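Local coordinates for protein phenol hydroxylase component phN (Pseudomonas stutzeri, PDB 3U52) that probably forms the diiron-bearing hydroxylase subunit of a bacterial multicomponent monooxygenase that adds oxygen to phenol, at residues Lys13-Thr18 with Trp50-Arg55; Asp167-Leu172 with Tyr475-Gly480. One frame throughout, in Å; residues are numbered along the deposited sequence.

Contact 1: residues Lys13-Thr18 with Trp50-Arg55; sequences KYQYLT and WEDPFR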
# COMPACT_ATOMS: atom_id res chain seq x y z
N LYS A 13 7.64 -9.97 -33.22
CA LYS A 13 6.44 -9.20 -32.92
C LYS A 13 6.81 -7.87 -32.25
O LYS A 13 6.31 -6.84 -32.64
CB LYS A 13 5.44 -9.95 -32.02
CG LYS A 13 4.01 -9.31 -32.12
CD LYS A 13 3.04 -9.77 -31.06
CE LYS A 13 2.66 -11.26 -31.20
NZ LYS A 13 1.35 -11.49 -31.91
N TYR A 14 7.68 -7.91 -31.23
CA TYR A 14 8.05 -6.71 -30.50
C TYR A 14 8.76 -5.71 -31.44
O TYR A 14 8.51 -4.55 -31.37
CB TYR A 14 8.93 -7.04 -29.29
CG TYR A 14 9.33 -5.80 -28.53
CD1 TYR A 14 10.61 -5.27 -28.65
CD2 TYR A 14 8.39 -5.15 -27.70
CE1 TYR A 14 10.96 -4.11 -27.94
CE2 TYR A 14 8.72 -4.02 -27.03
CZ TYR A 14 9.99 -3.51 -27.13
OH TYR A 14 10.30 -2.35 -26.45
N GLN A 15 9.62 -6.18 -32.32
CA GLN A 15 10.21 -5.33 -33.34
C GLN A 15 9.19 -4.65 -34.25
O GLN A 15 9.31 -3.49 -34.55
CB GLN A 15 11.25 -6.12 -34.13
CG GLN A 15 12.37 -6.48 -33.20
CD GLN A 15 13.64 -7.00 -33.87
OE1 GLN A 15 13.68 -7.18 -35.09
NE2 GLN A 15 14.68 -7.23 -33.05
N TYR A 16 8.17 -5.37 -34.66
CA TYR A 16 7.11 -4.77 -35.43
C TYR A 16 6.33 -3.69 -34.71
O TYR A 16 5.73 -2.87 -35.35
CB TYR A 16 6.15 -5.85 -35.92
CG TYR A 16 6.46 -6.31 -37.34
CD1 TYR A 16 6.91 -7.60 -37.59
CD2 TYR A 16 6.29 -5.46 -38.41
CE1 TYR A 16 7.18 -8.03 -38.92
CE2 TYR A 16 6.55 -5.87 -39.71
CZ TYR A 16 7.00 -7.13 -39.96
OH TYR A 16 7.25 -7.47 -41.26
N LEU A 17 6.28 -3.76 -33.38
CA LEU A 17 5.61 -2.78 -32.51
C LEU A 17 6.55 -1.66 -32.04
O LEU A 17 6.15 -0.82 -31.26
CB LEU A 17 5.04 -3.49 -31.28
CG LEU A 17 3.92 -4.53 -31.56
CD1 LEU A 17 3.38 -5.16 -30.30
CD2 LEU A 17 2.80 -3.93 -32.37
N THR A 18 7.80 -1.67 -32.46
CA THR A 18 8.73 -0.59 -32.11
C THR A 18 9.51 -0.12 -33.35
O THR A 18 9.23 0.94 -33.92
CB THR A 18 9.76 -1.00 -31.03
OG1 THR A 18 10.37 -2.23 -31.41
CG2 THR A 18 9.11 -1.16 -29.63
N TRP A 50 21.13 -4.51 -33.20
CA TRP A 50 20.68 -4.20 -31.84
C TRP A 50 19.71 -5.28 -31.32
O TRP A 50 18.71 -5.57 -32.00
CB TRP A 50 19.99 -2.81 -31.82
CG TRP A 50 19.52 -2.43 -30.45
CD1 TRP A 50 18.27 -2.56 -29.93
CD2 TRP A 50 20.32 -1.88 -29.41
NE1 TRP A 50 18.23 -2.12 -28.63
CE2 TRP A 50 19.48 -1.69 -28.28
CE3 TRP A 50 21.67 -1.49 -29.33
CZ2 TRP A 50 19.95 -1.13 -27.07
CZ3 TRP A 50 22.14 -0.95 -28.12
CH2 TRP A 50 21.28 -0.79 -27.00
N GLU A 51 20.01 -5.89 -30.17
CA GLU A 51 19.08 -6.82 -29.51
C GLU A 51 18.37 -6.09 -28.39
O GLU A 51 19.04 -5.48 -27.55
CB GLU A 51 19.82 -8.05 -28.93
CG GLU A 51 20.41 -9.03 -29.98
CD GLU A 51 19.38 -9.57 -30.99
OE1 GLU A 51 18.24 -9.95 -30.57
OE2 GLU A 51 19.73 -9.61 -32.21
N ASP A 52 17.05 -6.13 -28.38
CA ASP A 52 16.27 -5.39 -27.35
C ASP A 52 16.61 -5.95 -25.98
O ASP A 52 16.59 -7.15 -25.79
CB ASP A 52 14.77 -5.45 -27.64
CG ASP A 52 14.42 -5.04 -29.09
OD1 ASP A 52 13.87 -5.89 -29.83
OD2 ASP A 52 14.69 -3.91 -29.52
N PRO A 53 17.03 -5.08 -25.05
CA PRO A 53 17.40 -5.57 -23.71
C PRO A 53 16.21 -5.99 -22.86
O PRO A 53 16.39 -6.70 -21.84
CB PRO A 53 18.15 -4.39 -23.09
CG PRO A 53 17.64 -3.16 -23.83
CD PRO A 53 17.27 -3.64 -25.23
N PHE A 54 15.01 -5.55 -23.25
CA PHE A 54 13.75 -5.94 -22.63
C PHE A 54 12.70 -5.67 -23.69
O PHE A 54 12.92 -4.82 -24.57
CB PHE A 54 13.42 -5.12 -21.36
CG PHE A 54 13.79 -3.66 -21.46
CD1 PHE A 54 12.93 -2.73 -22.01
CD2 PHE A 54 15.05 -3.22 -21.01
CE1 PHE A 54 13.33 -1.35 -22.11
CE2 PHE A 54 15.44 -1.89 -21.12
CZ PHE A 54 14.55 -0.95 -21.67
N ARG A 55 11.56 -6.37 -23.60
CA ARG A 55 10.49 -6.26 -24.60
C ARG A 55 9.16 -5.93 -23.95
O ARG A 55 8.29 -6.79 -23.85
CB ARG A 55 10.35 -7.55 -25.41
CG ARG A 55 11.57 -7.94 -26.21
CD ARG A 55 11.42 -9.26 -26.95
NE ARG A 55 12.58 -9.43 -27.84
CZ ARG A 55 13.75 -9.98 -27.51
NH1 ARG A 55 14.72 -10.06 -28.41
NH2 ARG A 55 13.97 -10.44 -26.28
O HOH W 1 13.03 -2.30 -25.76
O HOH W 2 17.63 -7.60 -33.63
O HOH W 3 12.92 -2.85 -31.23
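Tyr14, on the last turns of helix 10-16, lays one face of its ring on the backbone and alkyl chain of Arg55. Starting at the helix, its CB lies 4.1 Å from Arg55 CD. CG then meets Arg55 CB at 3.7 Å, and CD1 meets Arg55 CG. On the other flank CE2 rests over Arg55 CA and C. Arg55 CA stands almost on the ring normal, 3.7 Å from the Tyr14 centroid and 10° off it, a CH-pi contact. With CG anti to the backbone N (chi1 180°), the Tyr14 ring comes to lie against Arg55. At the ring's edge Asp52 OD1 approaches CD1 to 3.5 Å, its carboxylate plane turned 78° from the ring. Loop 50-55 leads into helix 58-81 of the diiron hydroxylase fold, with Phe54 reaching helices 125-155 and 220-250, which supply iron ligands. Tyrosine suits its site because a flat apolar ring ends in a hydroxyl: OH accepts from water 1 at 2.8 Å, and the same water donates to Phe54 O. Asp52 OD2 likewise takes a proton from water 3, which also lies 2.6 Å from Thr18 OG1; the carboxylate of Asp52 also forms a salt bridge, from OD2 to Arg19 NH1. Gln15, extended beyond CG, gives NE2 to water 2 at 3.0 Å, and that water can also donate to Trp50 O, though other acceptors compete for its protons.

Contact 2: residues Asp167-Leu172 with Tyr475-Gly480; sequences DRVWYL and YHINIG. With XE (xenon), chain R.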
# COMPACT_ATOMS: atom_id res chain seq x y z
N ASP A 167 23.84 22.49 -6.65
CA ASP A 167 24.49 23.42 -7.61
C ASP A 167 25.62 24.29 -6.99
O ASP A 167 26.40 24.88 -7.73
CB ASP A 167 23.46 24.36 -8.27
CG ASP A 167 22.57 23.67 -9.33
OD1 ASP A 167 22.82 22.52 -9.72
OD2 ASP A 167 21.61 24.30 -9.84
N ARG A 168 25.68 24.36 -5.65
CA ARG A 168 26.51 25.37 -4.98
C ARG A 168 27.52 24.79 -4.02
O ARG A 168 28.68 25.20 -4.05
CB ARG A 168 25.65 26.41 -4.25
CG ARG A 168 24.76 27.21 -5.20
CD ARG A 168 23.76 28.11 -4.50
NE ARG A 168 22.95 28.86 -5.48
CZ ARG A 168 22.03 28.33 -6.30
NH1 ARG A 168 21.73 27.03 -6.29
NH2 ARG A 168 21.40 29.12 -7.15
N VAL A 169 27.07 23.90 -3.16
CA VAL A 169 27.88 23.40 -2.05
C VAL A 169 29.13 22.66 -2.48
O VAL A 169 29.10 21.81 -3.36
CB VAL A 169 27.06 22.51 -1.07
CG1 VAL A 169 27.94 21.94 0.01
CG2 VAL A 169 25.93 23.30 -0.41
N TRP A 170 30.23 22.96 -1.79
CA TRP A 170 31.54 22.45 -2.16
C TRP A 170 31.54 20.96 -2.49
O TRP A 170 31.88 20.59 -3.61
CB TRP A 170 32.64 22.89 -1.13
CG TRP A 170 32.49 22.24 0.24
CD1 TRP A 170 31.67 22.65 1.27
CD2 TRP A 170 33.20 21.08 0.71
NE1 TRP A 170 31.79 21.78 2.35
CE2 TRP A 170 32.72 20.81 2.04
CE3 TRP A 170 34.15 20.21 0.14
CZ2 TRP A 170 33.21 19.70 2.80
CZ3 TRP A 170 34.64 19.10 0.92
CH2 TRP A 170 34.18 18.88 2.23
N TYR A 171 31.12 20.10 -1.57
CA TYR A 171 31.30 18.65 -1.75
C TYR A 171 30.31 18.03 -2.78
O TYR A 171 30.55 16.98 -3.37
CB TYR A 171 31.22 17.96 -0.36
CG TYR A 171 29.79 17.78 0.16
CD1 TYR A 171 29.08 16.63 -0.18
CD2 TYR A 171 29.17 18.73 0.96
CE1 TYR A 171 27.80 16.43 0.23
CE2 TYR A 171 27.86 18.54 1.40
CZ TYR A 171 27.18 17.36 1.01
OH TYR A 171 25.88 17.05 1.34
N LEU A 172 29.18 18.69 -2.99
CA LEU A 172 28.21 18.30 -4.03
C LEU A 172 28.65 18.63 -5.45
O LEU A 172 28.05 18.13 -6.41
CB LEU A 172 26.83 18.97 -3.74
CG LEU A 172 26.29 18.53 -2.36
CD1 LEU A 172 25.05 19.32 -1.95
CD2 LEU A 172 25.96 17.03 -2.44
N TYR A 475 24.78 28.98 0.40
CA TYR A 475 24.45 27.57 0.51
C TYR A 475 23.08 27.29 1.06
O TYR A 475 22.56 26.17 0.85
CB TYR A 475 25.50 26.80 1.37
CG TYR A 475 26.88 26.71 0.75
CD1 TYR A 475 27.12 27.15 -0.54
CD2 TYR A 475 27.92 26.14 1.46
CE1 TYR A 475 28.40 27.03 -1.10
CE2 TYR A 475 29.16 26.01 0.91
CZ TYR A 475 29.41 26.44 -0.33
OH TYR A 475 30.69 26.22 -0.79
N HIS A 476 22.52 28.26 1.79
CA HIS A 476 21.28 28.10 2.56
C HIS A 476 21.43 27.05 3.62
O HIS A 476 20.46 26.42 3.97
CB HIS A 476 20.12 27.67 1.66
CG HIS A 476 19.62 28.75 0.74
ND1 HIS A 476 18.48 28.60 -0.03
CD2 HIS A 476 20.11 29.97 0.45
CE1 HIS A 476 18.29 29.70 -0.75
NE2 HIS A 476 19.27 30.53 -0.49
N ILE A 477 22.66 26.81 4.10
CA ILE A 477 22.87 25.98 5.28
C ILE A 477 22.58 26.82 6.53
O ILE A 477 23.16 27.90 6.73
CB ILE A 477 24.29 25.31 5.24
CG1 ILE A 477 24.29 24.17 4.18
CG2 ILE A 477 24.75 24.84 6.63
CD1 ILE A 477 25.63 23.77 3.63
N ASN A 478 21.64 26.38 7.36
CA ASN A 478 21.31 27.18 8.53
C ASN A 478 22.33 26.88 9.59
O ASN A 478 22.29 25.81 10.18
CB ASN A 478 19.92 26.89 9.06
CG ASN A 478 18.84 27.27 8.06
OD1 ASN A 478 17.91 26.51 7.82
ND2 ASN A 478 18.99 28.44 7.45
N ILE A 479 23.23 27.82 9.82
CA ILE A 479 24.28 27.65 10.82
C ILE A 479 23.74 27.37 12.23
O ILE A 479 22.91 28.13 12.75
CB ILE A 479 25.23 28.84 10.84
CG1 ILE A 479 25.84 29.03 9.45
CG2 ILE A 479 26.29 28.64 11.96
CD1 ILE A 479 26.41 30.44 9.19
N GLY A 480 24.25 26.31 12.85
CA GLY A 480 23.77 25.85 14.15
C GLY A 480 22.65 24.83 14.07
O GLY A 480 22.32 24.20 15.08
XE XE R . 35.50 23.16 2.69
O HOH W 4 31.02 27.12 -3.31
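Two irregular chain segments meet where Val169 and Tyr475 bring their CA atoms to 6.0 Å, the first running into helix 173-184 and the second leaving helix 467-474. His476 departs from helical geometry there with a positive phi of 61°. The contact joins the loop before helix 173-184, in the helical diiron hydroxylase region, to the loop that follows helix 467-474 near the C-terminus. Tyr475 spreads one ring face over Val169: CG2 of the valine comes within 3.7 Å of Tyr475 CG, and Val169 CA makes a CH-pi contact offset toward the rim, 17° from the normal. A beta-branched residue suits this spot, since its CG2 branch rests over the ring face near CG and also reaches Ile477 CD1 at 4.1 Å. Arg168 turns its CB to the ring but carries its guanidinium away, where NH1 bonds to His164 O.

Trp170 takes up the far end of the tyrosine. With CG between its backbone N and carbonyl carbon (chi1 68°), its indole has the CE2 corner of Tyr475 near its edge, 4.2 Å from Trp170 CD1, and both faces remain for other partners. Tyr171 CB lies over one; a xenon atom sits centrally over the opposite one, 3.7 Å from Trp170 CD2, in a pocket completed by Tyr342 and Pro396. NE1 of the indole is held by Ala345 O. The buried phenol OH of Tyr475 is met in the ring plane by water 4, at 2.7 Å, which also donates a hydrogen bond to Arg168 O.

Overall arrangement
Contact 1 closes before contact 2 opens along the chain, and the two lie on opposite sides of its centre, their own centres about 45 Å apart and their nearest atoms about 28 Å. Contact 1 brings the N-terminal helix 10-16 against the loop before helix 58-81, whereas contact 2 joins the loop between helices 162-166 and 173-184 to the chain after helix 467-474. Helices 125-155 and 220-250, bearing iron ligands, lie next to contact 1. Each contact includes a tryptophan that touches bound xenon, Trp50 and Trp170, and each has residues reaching another protein chain, so both lie near subunit interfaces of the six-chain assembly.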